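Long-range contacts in formyltransferase (Francisella tularensis subsp. tularensis, PDB 4NV1), which belongs to the formyltransferase family, forms a two-subunit assembly and holds dTDP-4-amino-4,6-dideoxyglucose in a pocket beside its central sheet: residues N98-R102 / N113-I117; W104-F109 / I188-M194; N142-F148 / R213-P218. One frame throughout, in Å; residues are numbered along the deposited sequence.

Overall arrangement
The three contacts lie side by side across the region where the formyl transferase part of the chain meets its C-terminal part. Contact 1 joins the loop after strand 89-94 to the turn that follows helix 106-113, ahead of strand 117-123 of the seven-stranded mixed sheet. Contact 2, its centre about 12 Å from that of contact 1, packs the start of the same helix against helix 188-195. Contact 3 lies about 14 Å from contact 2, centre to centre, and joins the entry to helix 147-170 with the exit from helix 205-214. The segments of contacts 1 and 2 alternate along the chain, as do those of 2 and 3; contact 1 closes before contact 3 opens. Contacts 2 and 3 both touch the bound dTDP-4-amino-4,6-dideoxyglucose.

Contact 1 (N98-R102 / N113-I117); sequences NPYNR and NKLPI
Y100 and L115 bring the two backbones closest, with CA atoms 6.3 Å apart, where the irregular loop 98-102 passes the chain leaving helix 106-113. The polar part of the contact is a pair of asparagine amides, N101 and N113, reaching for each other from opposite directions with their planes only 25° apart. N113 ND2 donates to N101 OD1 over 3.1 Å, and N101 ND2 returns a longer, nearly straight bond to N113 OD1 at 3.3 Å, using a lone pair in the carbonyl plane. The first torsion of N113 (chi1 72°) sets its CG between backbone N and carbonyl carbon, and from there OD1 also accepts L115 N at 3.0 Å, closing an Asx turn just after the helix. N101 has further partners in N186 and S110, and its own amide plane is thereby fixed from several sides.

Beside this polar pair, P116 lies over one face of the Y100 ring: its CD sits 4.1 Å from the ring centroid, almost on the normal, as a CH-pi contact. P99 CD covers part of the opposite face, and L115 CB rests 4.1 Å from Y100 CB. A water donates to both Y100 O and P116 O. Two reciprocal amide bonds, a water bridge and a proline-tyrosine sandwich together tie the loop before strand 102-103 to the turn that follows helix 106-113, without any formal charge at the interface.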
loop_
_atom_site.group_PDB
_atom_site.type_symbol
_atom_site.label_atom_id
_atom_site.label_comp_id
_atom_site.label_asym_id
_atom_site.label_seq_id
_atom_site.Cartn_x
_atom_site.Cartn_y
_atom_site.Cartn_z
ATOM N N ASN A 98 -16.483 10.956 -22.326
ATOM C CA ASN A 98 -16.274 10.974 -23.775
ATOM C C ASN A 98 -15.936 12.382 -24.299
ATOM O O ASN A 98 -16.484 13.354 -23.812
ATOM C CB ASN A 98 -17.559 10.538 -24.468
ATOM C CG ASN A 98 -17.877 9.045 -24.295
ATOM O OD1 ASN A 98 -18.867 8.544 -24.849
ATOM N ND2 ASN A 98 -17.026 8.326 -23.572
ATOM N N PRO A 99 -15.025 12.498 -25.271
ATOM C CA PRO A 99 -14.457 11.378 -25.967
ATOM C C PRO A 99 -13.081 10.954 -25.429
ATOM O O PRO A 99 -12.324 10.371 -26.194
ATOM C CB PRO A 99 -14.200 11.960 -27.335
ATOM C CG PRO A 99 -13.768 13.374 -27.019
ATOM C CD PRO A 99 -14.750 13.769 -25.958
ATOM N N TYR A 100 -12.719 11.326 -24.202
ATOM C CA TYR A 100 -11.381 11.011 -23.626
ATOM C C TYR A 100 -11.263 9.622 -22.952
ATOM O O TYR A 100 -12.083 9.263 -22.129
ATOM C CB TYR A 100 -10.949 12.084 -22.651
ATOM C CG TYR A 100 -11.121 13.527 -23.123
ATOM C CD1 TYR A 100 -12.219 14.239 -22.689
ATOM C CD2 TYR A 100 -10.195 14.178 -23.934
ATOM C CE1 TYR A 100 -12.433 15.537 -23.078
ATOM C CE2 TYR A 100 -10.389 15.517 -24.350
ATOM C CZ TYR A 100 -11.498 16.197 -23.890
ATOM O OH TYR A 100 -11.834 17.507 -24.236
ATOM N N ASN A 101 -10.283 8.855 -23.386
ATOM C CA ASN A 101 -9.887 7.551 -22.805
ATOM C C ASN A 101 -11.055 6.611 -22.952
ATOM O O ASN A 101 -11.577 6.100 -21.983
ATOM C CB ASN A 101 -9.446 7.689 -21.349
ATOM C CG ASN A 101 -8.076 8.310 -21.243
ATOM O OD1 ASN A 101 -7.211 8.039 -22.075
ATOM N ND2 ASN A 101 -7.864 9.125 -20.216
ATOM N N ARG A 102 -11.578 6.579 -24.173
ATOM C CA ARG A 102 -12.637 5.668 -24.542
ATOM C C ARG A 102 -12.010 4.287 -24.439
ATOM O O ARG A 102 -10.794 4.109 -24.595
ATOM C CB ARG A 102 -13.166 5.967 -25.965
ATOM C CG ARG A 102 -13.926 7.287 -25.942
ATOM C CD ARG A 102 -14.077 7.967 -27.291
ATOM N NE ARG A 102 -14.472 6.991 -28.284
ATOM C CZ ARG A 102 -13.734 6.609 -29.320
ATOM N NH1 ARG A 102 -12.558 7.183 -29.554
ATOM N NH2 ARG A 102 -14.217 5.669 -30.131
ATOM N N ASN A 113 -2.355 9.689 -17.753
ATOM C CA ASN A 113 -2.176 10.616 -18.857
ATOM C C ASN A 113 -2.829 11.959 -18.710
ATOM O O ASN A 113 -2.689 12.755 -19.561
ATOM C CB ASN A 113 -2.532 9.928 -20.169
ATOM C CG ASN A 113 -4.022 9.693 -20.367
ATOM O OD1 ASN A 113 -4.883 10.400 -19.862
ATOM N ND2 ASN A 113 -4.314 8.693 -21.166
ATOM N N LYS A 114 -3.507 12.225 -17.609
ATOM C CA LYS A 114 -4.177 13.448 -17.273
ATOM C C LYS A 114 -5.289 13.955 -18.172
ATOM O O LYS A 114 -5.772 15.019 -17.871
ATOM C CB LYS A 114 -3.217 14.617 -16.978
ATOM C CG LYS A 114 -1.923 14.185 -16.319
ATOM C CD LYS A 114 -2.251 13.534 -14.975
ATOM C CE LYS A 114 -1.006 13.124 -14.208
ATOM N NZ LYS A 114 -1.502 12.719 -12.847
ATOM N N LEU A 115 -5.750 13.211 -19.184
ATOM C CA LEU A 115 -7.034 13.554 -19.818
ATOM C C LEU A 115 -8.199 13.548 -18.827
ATOM O O LEU A 115 -8.206 12.746 -17.885
ATOM C CB LEU A 115 -7.252 12.618 -20.998
ATOM C CG LEU A 115 -6.159 12.842 -22.082
ATOM C CD1 LEU A 115 -6.453 11.971 -23.289
ATOM C CD2 LEU A 115 -6.025 14.305 -22.525
ATOM N N PRO A 116 -9.169 14.470 -18.968
ATOM C CA PRO A 116 -10.349 14.394 -18.115
ATOM C C PRO A 116 -10.959 12.995 -17.951
ATOM O O PRO A 116 -10.951 12.172 -18.854
ATOM C CB PRO A 116 -11.360 15.232 -18.896
ATOM C CG PRO A 116 -10.510 16.313 -19.435
ATOM C CD PRO A 116 -9.372 15.497 -19.989
ATOM N N ILE A 117 -11.607 12.827 -16.817
ATOM C CA ILE A 117 -12.320 11.594 -16.485
ATOM C C ILE A 117 -13.592 12.093 -15.845
ATOM O O ILE A 117 -13.661 13.159 -15.229
ATOM C CB ILE A 117 -11.478 10.738 -15.479
ATOM C CG1 ILE A 117 -12.208 9.467 -15.058
ATOM C CG2 ILE A 117 -11.265 11.549 -14.207
ATOM C CD1 ILE A 117 -12.370 8.470 -16.170
HETATM O O HOH W 1 -12.302 9.959 -19.585
#

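Contact 2 (W104-F109 / I188-M194); sequences WFPQVF and IHDYKNM. With 0FX (dTDP-4-amino-4,6-dideoxyglucose), chain I.
F105 drives its edge into the face of Y191, the ring planes standing at 82° and the centroids 4.7 Å apart, in a T-shaped stack with F105 CD1 over the centre of the tyrosine. Y191 CG is anti to the backbone N (chi1 177°), which carries the ring off helix 188-195 toward F105. The other flank of the contact is built on W104: I188 CD1 stands 3.4 Å from the centroid of its six-membered ring, nearly on the normal, while the amino nitrogen N4A of dTDP-4-amino-4,6-dideoxyglucose lies over the opposite face. F105 is sandwiched likewise, between W104 CE3 and the ligand's C2. F109, one turn beyond F105, has M194 CE over one face, 3.9 Å from the centroid, with SD placed obliquely in a Met-aromatic contact; the backbone N of Y191 meets the edge of the same ring. V108 CG1 fills in against M194 CE at 4.0 Å. Q107 turns to the ligand instead, its NE2 donating to O3 in an almost straight bond of 2.9 Å. W104, F105 and Y191 form an aromatic wall of the ligand pocket, with Q107 as its polar contributor, and helix 188-195 backs it.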
loop_
_atom_site.group_PDB
_atom_site.type_symbol
_atom_site.label_atom_id
_atom_site.label_comp_id
_atom_site.label_asym_id
_atom_site.label_seq_id
_atom_site.Cartn_x
_atom_site.Cartn_y
_atom_site.Cartn_z
ATOM N N TRP A 104 -10.976 0.773 -22.480
ATOM C CA TRP A 104 -10.772 0.112 -21.180
ATOM C C TRP A 104 -10.167 0.948 -20.023
ATOM O O TRP A 104 -9.159 1.630 -20.198
ATOM C CB TRP A 104 -9.985 -1.193 -21.393
ATOM C CG TRP A 104 -10.951 -2.265 -21.758
ATOM C CD1 TRP A 104 -11.559 -2.454 -22.970
ATOM C CD2 TRP A 104 -11.509 -3.231 -20.871
ATOM N NE1 TRP A 104 -12.435 -3.507 -22.892
ATOM C CE2 TRP A 104 -12.421 -4.000 -21.613
ATOM C CE3 TRP A 104 -11.316 -3.531 -19.518
ATOM C CZ2 TRP A 104 -13.129 -5.063 -21.048
ATOM C CZ3 TRP A 104 -12.033 -4.578 -18.956
ATOM C CH2 TRP A 104 -12.925 -5.331 -19.721
ATOM N N PHE A 105 -10.816 0.858 -18.863
ATOM C CA PHE A 105 -10.401 1.420 -17.593
ATOM C C PHE A 105 -9.965 2.866 -17.738
ATOM O O PHE A 105 -8.822 3.196 -17.440
ATOM C CB PHE A 105 -9.283 0.599 -17.014
ATOM C CG PHE A 105 -9.670 -0.839 -16.726
ATOM C CD1 PHE A 105 -8.709 -1.826 -16.756
ATOM C CD2 PHE A 105 -10.980 -1.215 -16.442
ATOM C CE1 PHE A 105 -9.036 -3.152 -16.537
ATOM C CE2 PHE A 105 -11.315 -2.548 -16.197
ATOM C CZ PHE A 105 -10.329 -3.513 -16.221
ATOM N N PRO A 106 -10.896 3.700 -18.179
ATOM C CA PRO A 106 -10.736 5.148 -18.415
ATOM C C PRO A 106 -10.096 5.833 -17.259
ATOM O O PRO A 106 -9.136 6.587 -17.471
ATOM C CB PRO A 106 -12.152 5.651 -18.667
ATOM C CG PRO A 106 -13.070 4.517 -18.268
ATOM C CD PRO A 106 -12.295 3.254 -18.367
ATOM N N GLN A 107 -10.539 5.537 -16.037
ATOM C CA GLN A 107 -9.952 6.205 -14.887
ATOM C C GLN A 107 -8.461 5.854 -14.663
ATOM O O GLN A 107 -7.658 6.719 -14.297
ATOM C CB GLN A 107 -10.785 6.120 -13.591
ATOM C CG GLN A 107 -10.607 4.839 -12.773
ATOM C CD GLN A 107 -11.176 3.665 -13.465
ATOM O OE1 GLN A 107 -11.871 3.809 -14.479
ATOM N NE2 GLN A 107 -10.969 2.472 -12.899
ATOM N N VAL A 108 -8.067 4.622 -14.968
ATOM C CA VAL A 108 -6.667 4.272 -14.862
ATOM C C VAL A 108 -5.859 5.150 -15.798
ATOM O O VAL A 108 -4.913 5.829 -15.378
ATOM C CB VAL A 108 -6.399 2.806 -15.156
ATOM C CG1 VAL A 108 -4.911 2.545 -15.106
ATOM C CG2 VAL A 108 -7.129 1.898 -14.177
ATOM N N PHE A 109 -6.232 5.147 -17.057
ATOM C CA PHE A 109 -5.548 5.972 -18.067
ATOM C C PHE A 109 -5.597 7.456 -17.700
ATOM O O PHE A 109 -4.643 8.141 -17.956
ATOM C CB PHE A 109 -6.122 5.700 -19.481
ATOM C CG PHE A 109 -5.642 4.418 -20.048
ATOM C CD1 PHE A 109 -6.329 3.254 -19.822
ATOM C CD2 PHE A 109 -4.454 4.377 -20.743
ATOM C CE1 PHE A 109 -5.820 2.059 -20.278
ATOM C CE2 PHE A 109 -3.928 3.197 -21.163
ATOM C CZ PHE A 109 -4.655 2.036 -20.980
ATOM N N ILE A 188 -7.922 -3.256 -24.454
ATOM C CA ILE A 188 -7.532 -4.099 -23.313
ATOM C C ILE A 188 -6.062 -4.553 -23.373
ATOM O O ILE A 188 -5.432 -4.801 -22.347
ATOM C CB ILE A 188 -8.502 -5.291 -23.134
ATOM C CG1 ILE A 188 -8.283 -5.964 -21.775
ATOM C CG2 ILE A 188 -8.336 -6.273 -24.291
ATOM C CD1 ILE A 188 -9.568 -6.252 -21.034
ATOM N N HIS A 189 -5.505 -4.637 -24.575
ATOM C CA HIS A 189 -4.084 -4.842 -24.786
ATOM C C HIS A 189 -3.312 -3.602 -24.368
ATOM O O HIS A 189 -2.197 -3.742 -23.902
ATOM C CB HIS A 189 -3.837 -5.131 -26.271
ATOM C CG HIS A 189 -2.406 -5.366 -26.665
ATOM N ND1 HIS A 189 -1.765 -6.579 -26.492
ATOM C CD2 HIS A 189 -1.529 -4.576 -27.334
ATOM C CE1 HIS A 189 -0.538 -6.506 -26.976
ATOM N NE2 HIS A 189 -0.369 -5.300 -27.492
ATOM N N ASP A 190 -3.841 -2.393 -24.560
ATOM C CA ASP A 190 -3.084 -1.216 -24.143
ATOM C C ASP A 190 -2.906 -1.283 -22.631
ATOM O O ASP A 190 -1.842 -0.955 -22.137
ATOM C CB ASP A 190 -3.772 0.097 -24.512
ATOM C CG ASP A 190 -3.676 0.427 -25.998
ATOM O OD1 ASP A 190 -2.598 0.265 -26.619
ATOM O OD2 ASP A 190 -4.704 0.885 -26.536
ATOM N N TYR A 191 -3.939 -1.737 -21.917
ATOM C CA TYR A 191 -3.915 -1.883 -20.482
ATOM C C TYR A 191 -2.850 -2.936 -20.109
ATOM O O TYR A 191 -1.903 -2.666 -19.343
ATOM C CB TYR A 191 -5.323 -2.264 -19.957
ATOM C CG TYR A 191 -5.361 -2.493 -18.465
ATOM C CD1 TYR A 191 -5.259 -1.422 -17.584
ATOM C CD2 TYR A 191 -5.454 -3.782 -17.927
ATOM C CE1 TYR A 191 -5.228 -1.621 -16.219
ATOM C CE2 TYR A 191 -5.434 -4.000 -16.561
ATOM C CZ TYR A 191 -5.317 -2.917 -15.710
ATOM O OH TYR A 191 -5.306 -3.075 -14.342
ATOM N N LYS A 192 -2.980 -4.119 -20.709
ATOM C CA LYS A 192 -2.124 -5.255 -20.389
ATOM C C LYS A 192 -0.646 -4.940 -20.560
ATOM O O LYS A 192 0.146 -5.324 -19.726
ATOM C CB LYS A 192 -2.597 -6.541 -21.082
ATOM C CG LYS A 192 -3.821 -7.131 -20.358
ATOM C CD LYS A 192 -4.320 -8.474 -20.919
ATOM C CE LYS A 192 -4.148 -9.667 -19.964
ATOM N NZ LYS A 192 -5.356 -10.020 -19.157
ATOM N N ASN A 193 -0.273 -4.150 -21.551
ATOM C CA ASN A 193 1.093 -3.685 -21.681
ATOM C C ASN A 193 1.619 -2.755 -20.587
ATOM O O ASN A 193 2.794 -2.464 -20.575
ATOM C CB ASN A 193 1.244 -2.966 -23.033
ATOM C CG ASN A 193 1.065 -3.904 -24.225
ATOM O OD1 ASN A 193 1.404 -5.093 -24.176
ATOM N ND2 ASN A 193 0.509 -3.370 -25.305
ATOM N N MET A 194 0.761 -2.195 -19.748
ATOM C CA MET A 194 1.195 -1.272 -18.703
ATOM C C MET A 194 1.370 -2.020 -17.388
ATOM O O MET A 194 1.874 -1.455 -16.415
ATOM C CB MET A 194 0.119 -0.227 -18.402
ATOM C CG MET A 194 -0.340 0.629 -19.542
ATOM S SD MET A 194 -1.007 2.164 -18.874
ATOM C CE MET A 194 -2.495 1.522 -18.135
HETATM O O4P 0FX I . -17.033 -1.761 -14.789
HETATM P P2 0FX I . -17.584 -3.127 -14.304
HETATM O O3P 0FX I . -18.479 -3.382 -13.111
HETATM O O1G 0FX I . -17.559 -4.216 -15.463
HETATM C C1G 0FX I . -18.426 -4.125 -16.570
HETATM C C2G 0FX I . -17.924 -5.304 -17.389
HETATM O O2G 0FX I . -17.659 -6.445 -16.566
HETATM C C3G 0FX I . -16.655 -4.959 -18.143
HETATM O O3G 0FX I . -16.469 -6.110 -18.994
HETATM C C4G 0FX I . -16.872 -3.625 -18.885
HETATM N N4A 0FX I . -15.741 -3.254 -19.723
HETATM C C5G 0FX I . -17.212 -2.467 -17.939
HETATM C C6G 0FX I . -17.480 -1.177 -18.705
HETATM O O5G 0FX I . -18.384 -2.846 -17.215
HETATM O OPP 0FX I . -16.618 -4.079 -13.466
HETATM P P 0FX I . -15.105 -4.532 -13.579
HETATM O O1P 0FX I . -14.785 -5.548 -14.656
HETATM O O2P 0FX I . -15.032 -4.712 -12.067
HETATM O O5 0FX I . -14.152 -3.240 -13.731
HETATM C C5 0FX I . -14.278 -2.208 -12.745
HETATM C C4 0FX I . -12.938 -1.579 -12.409
HETATM O O4 0FX I . -12.182 -2.478 -11.617
HETATM C C3 0FX I . -12.049 -1.249 -13.570
HETATM O O3 0FX I . -12.210 0.104 -14.025
HETATM C C2 0FX I . -10.647 -1.305 -12.961
HETATM C C1 0FX I . -10.801 -2.376 -11.881
HETATM N N11 0FX I . -10.158 -3.617 -12.325
HETATM C C61 0FX I . -10.880 -4.546 -12.987
HETATM C C51 0FX I . -10.273 -5.705 -13.422
HETATM C C5A 0FX I . -10.954 -6.802 -14.215
HETATM C C21 0FX I . -8.851 -3.813 -12.054
HETATM O O21 0FX I . -8.117 -2.924 -11.355
HETATM N N31 0FX I . -8.221 -4.940 -12.400
HETATM C C41 0FX I . -8.953 -5.855 -13.072
HETATM O O41 0FX I . -8.403 -6.983 -13.508
#

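Contact 3 (N142-F148 / R213-P218); sequences NSFENSF and RAMTHP. With 0FX (dTDP-4-amino-4,6-dideoxyglucose), chain I.
S147 and H217 meet where helix 147-170 begins, and its N-cap residue N146 sits against the end of helix 205-214. S147 OG lies anti to the backbone N (chi1 165°), from where it reaches H217 ND1 at 2.6 Å in a hydrogen bond at the edge of the imidazole, near its plane; OG has a second partner in Q107. The backbone of S147 is held as well: its N donates to R213 O over 3.1 Å, and T216 N reaches the same oxygen from the opposite face of the carbonyl. N146 OD1 caps the helix start, accepting from D149 N and, weakly, from F148 N.

Further back, the type I turn from N142 to E145 offers the carbonyls of N142 and E145 to R213. NH1 donates to N142 O and to E145 O, each at 2.8 Å; the second bond lies in the guanidinium plane and uses a lone pair of E145 O, whereas the first is tilted. N142 O accepts E145 N too, from the other face. NE of R213 pairs with D210, while the E145 carboxylate takes N142 N from above its plane and forms a salt bridge with K153. On the subunit interface, S143 OG bonds D227 of the second subunit. F148 turns its edge toward the face of H217 in an offset edge-to-face pair, planes at 70°, and the imidazole is clasped between F148 CA and the ligand, whose C1 lies 3.6 Å from H217 CG.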
loop_
_atom_site.group_PDB
_atom_site.type_symbol
_atom_site.label_atom_id
_atom_site.label_comp_id
_atom_site.label_asym_id
_atom_site.label_seq_id
_atom_site.Cartn_x
_atom_site.Cartn_y
_atom_site.Cartn_z
ATOM N N ASN A 142 -8.049 13.675 -7.227
ATOM C CA ASN A 142 -7.123 14.177 -6.201
ATOM C C ASN A 142 -5.823 13.391 -5.989
ATOM O O ASN A 142 -5.725 12.191 -6.334
ATOM C CB ASN A 142 -7.921 14.291 -4.910
ATOM C CG ASN A 142 -9.080 15.265 -5.043
ATOM O OD1 ASN A 142 -8.916 16.350 -5.574
ATOM N ND2 ASN A 142 -10.253 14.871 -4.583
ATOM N N SER A 143 -4.825 14.028 -5.355
ATOM C CA SER A 143 -3.480 13.433 -5.218
ATOM C C SER A 143 -3.485 12.096 -4.482
ATOM O O SER A 143 -2.654 11.242 -4.764
ATOM C CB SER A 143 -2.540 14.349 -4.453
ATOM O OG SER A 143 -3.099 14.613 -3.181
ATOM N N PHE A 144 -4.444 11.944 -3.578
ATOM C CA PHE A 144 -4.465 10.873 -2.634
ATOM C C PHE A 144 -5.379 9.705 -3.049
ATOM O O PHE A 144 -5.581 8.787 -2.278
ATOM C CB PHE A 144 -4.874 11.438 -1.301
ATOM C CG PHE A 144 -6.150 12.227 -1.322
ATOM C CD1 PHE A 144 -6.135 13.620 -1.422
ATOM C CD2 PHE A 144 -7.371 11.604 -1.071
ATOM C CE1 PHE A 144 -7.295 14.355 -1.375
ATOM C CE2 PHE A 144 -8.547 12.344 -1.016
ATOM C CZ PHE A 144 -8.513 13.721 -1.186
ATOM N N GLU A 145 -5.832 9.678 -4.291
ATOM C CA GLU A 145 -6.814 8.732 -4.772
ATOM C C GLU A 145 -6.164 7.748 -5.674
ATOM O O GLU A 145 -5.215 8.099 -6.361
ATOM C CB GLU A 145 -7.890 9.439 -5.624
ATOM C CG GLU A 145 -8.662 10.422 -4.803
ATOM C CD GLU A 145 -9.763 11.207 -5.497
ATOM O OE1 GLU A 145 -9.674 11.376 -6.722
ATOM O OE2 GLU A 145 -10.662 11.689 -4.742
ATOM N N ASN A 146 -6.680 6.533 -5.658
ATOM C CA ASN A 146 -6.287 5.506 -6.586
ATOM C C ASN A 146 -7.407 5.201 -7.607
ATOM O O ASN A 146 -8.468 5.842 -7.614
ATOM C CB ASN A 146 -5.885 4.239 -5.779
ATOM C CG ASN A 146 -7.029 3.685 -4.950
ATOM O OD1 ASN A 146 -8.199 3.878 -5.270
ATOM N ND2 ASN A 146 -6.695 3.017 -3.834
ATOM N N SER A 147 -7.195 4.195 -8.450
ATOM C CA SER A 147 -8.232 3.769 -9.378
ATOM C C SER A 147 -9.553 3.480 -8.713
ATOM O O SER A 147 -10.614 3.764 -9.305
ATOM C CB SER A 147 -7.815 2.625 -10.297
ATOM O OG SER A 147 -8.938 1.987 -10.965
ATOM N N PHE A 148 -9.522 2.948 -7.492
ATOM C CA PHE A 148 -10.766 2.531 -6.876
ATOM C C PHE A 148 -11.513 3.760 -6.419
ATOM O O PHE A 148 -12.722 3.831 -6.600
ATOM C CB PHE A 148 -10.641 1.520 -5.721
ATOM C CG PHE A 148 -11.912 1.370 -4.936
ATOM C CD1 PHE A 148 -12.726 0.259 -5.083
ATOM C CD2 PHE A 148 -12.311 2.354 -4.047
ATOM C CE1 PHE A 148 -13.907 0.117 -4.371
ATOM C CE2 PHE A 148 -13.503 2.228 -3.325
ATOM C CZ PHE A 148 -14.294 1.103 -3.491
ATOM N N ARG A 213 -0.645 4.371 -8.149
ATOM C CA ARG A 213 -2.015 4.597 -7.777
ATOM C C ARG A 213 -3.056 4.312 -8.860
ATOM O O ARG A 213 -4.162 3.792 -8.548
ATOM C CB ARG A 213 -2.221 5.929 -7.057
ATOM C CG ARG A 213 -2.271 7.157 -7.975
ATOM C CD ARG A 213 -1.982 8.404 -7.192
ATOM N NE ARG A 213 -1.856 9.632 -7.972
ATOM C CZ ARG A 213 -2.810 10.555 -8.067
ATOM N NH1 ARG A 213 -3.992 10.346 -7.557
ATOM N NH2 ARG A 213 -2.603 11.693 -8.739
ATOM N N ALA A 214 -2.703 4.546 -10.120
ATOM C CA ALA A 214 -3.634 4.251 -11.217
ATOM C C ALA A 214 -3.861 2.734 -11.320
ATOM O O ALA A 214 -4.901 2.274 -11.746
ATOM C CB ALA A 214 -3.096 4.736 -12.556
ATOM N N MET A 215 -2.857 1.944 -10.936
ATOM C CA MET A 215 -2.938 0.490 -10.966
ATOM C C MET A 215 -3.414 -0.209 -9.693
ATOM O O MET A 215 -3.468 -1.449 -9.673
ATOM C CB MET A 215 -1.565 -0.083 -11.347
ATOM C CG MET A 215 -1.014 0.308 -12.702
ATOM S SD MET A 215 -1.964 -0.190 -14.140
ATOM C CE MET A 215 -1.458 -1.867 -14.357
ATOM N N THR A 216 -3.829 0.579 -8.708
ATOM C CA THR A 216 -4.313 0.128 -7.434
ATOM C C THR A 216 -5.825 0.250 -7.297
ATOM O O THR A 216 -6.419 1.349 -7.314
ATOM C CB THR A 216 -3.582 0.812 -6.242
ATOM O OG1 THR A 216 -2.150 0.666 -6.375
ATOM C CG2 THR A 216 -4.047 0.201 -4.944
ATOM N N HIS A 217 -6.444 -0.928 -7.225
ATOM C CA HIS A 217 -7.885 -1.077 -7.238
ATOM C C HIS A 217 -8.213 -2.417 -6.532
ATOM O O HIS A 217 -8.367 -3.415 -7.239
ATOM C CB HIS A 217 -8.381 -1.066 -8.677
ATOM C CG HIS A 217 -9.848 -0.773 -8.813
ATOM N ND1 HIS A 217 -10.340 0.263 -9.580
ATOM C CD2 HIS A 217 -10.935 -1.369 -8.260
ATOM C CE1 HIS A 217 -11.653 0.303 -9.482
ATOM N NE2 HIS A 217 -12.040 -0.678 -8.684
ATOM N N PRO A 218 -8.296 -2.411 -5.180
ATOM C CA PRO A 218 -8.632 -3.666 -4.511
ATOM C C PRO A 218 -9.959 -4.177 -5.075
ATOM O O PRO A 218 -10.846 -3.397 -5.394
ATOM C CB PRO A 218 -8.781 -3.277 -3.045
ATOM C CG PRO A 218 -8.003 -2.050 -2.880
ATOM C CD PRO A 218 -8.130 -1.315 -4.208
HETATM O O4P 0FX I . -17.033 -1.761 -14.789
HETATM P P2 0FX I . -17.584 -3.127 -14.304
HETATM O O3P 0FX I . -18.479 -3.382 -13.111
HETATM O O1G 0FX I . -17.559 -4.216 -15.463
HETATM C C1G 0FX I . -18.426 -4.125 -16.570
HETATM C C2G 0FX I . -17.924 -5.304 -17.389
HETATM O O2G 0FX I . -17.659 -6.445 -16.566
HETATM C C3G 0FX I . -16.655 -4.959 -18.143
HETATM O O3G 0FX I . -16.469 -6.110 -18.994
HETATM C C4G 0FX I . -16.872 -3.625 -18.885
HETATM N N4A 0FX I . -15.741 -3.254 -19.723
HETATM C C5G 0FX I . -17.212 -2.467 -17.939
HETATM C C6G 0FX I . -17.480 -1.177 -18.705
HETATM O O5G 0FX I . -18.384 -2.846 -17.215
HETATM O OPP 0FX I . -16.618 -4.079 -13.466
HETATM P P 0FX I . -15.105 -4.532 -13.579
HETATM O O1P 0FX I . -14.785 -5.548 -14.656
HETATM O O2P 0FX I . -15.032 -4.712 -12.067
HETATM O O5 0FX I . -14.152 -3.240 -13.731
HETATM C C5 0FX I . -14.278 -2.208 -12.745
HETATM C C4 0FX I . -12.938 -1.579 -12.409
HETATM O O4 0FX I . -12.182 -2.478 -11.617
HETATM C C3 0FX I . -12.049 -1.249 -13.570
HETATM O O3 0FX I . -12.210 0.104 -14.025
HETATM C C2 0FX I . -10.647 -1.305 -12.961
HETATM C C1 0FX I . -10.801 -2.376 -11.881
HETATM N N11 0FX I . -10.158 -3.617 -12.325
HETATM C C61 0FX I . -10.880 -4.546 -12.987
HETATM C C51 0FX I . -10.273 -5.705 -13.422
HETATM C C5A 0FX I . -10.954 -6.802 -14.215
HETATM C C21 0FX I . -8.851 -3.813 -12.054
HETATM O O21 0FX I . -8.117 -2.924 -11.355
HETATM N N31 0FX I . -8.221 -4.940 -12.400
HETATM C C41 0FX I . -8.953 -5.855 -13.072
HETATM O O41 0FX I . -8.403 -6.983 -13.508
#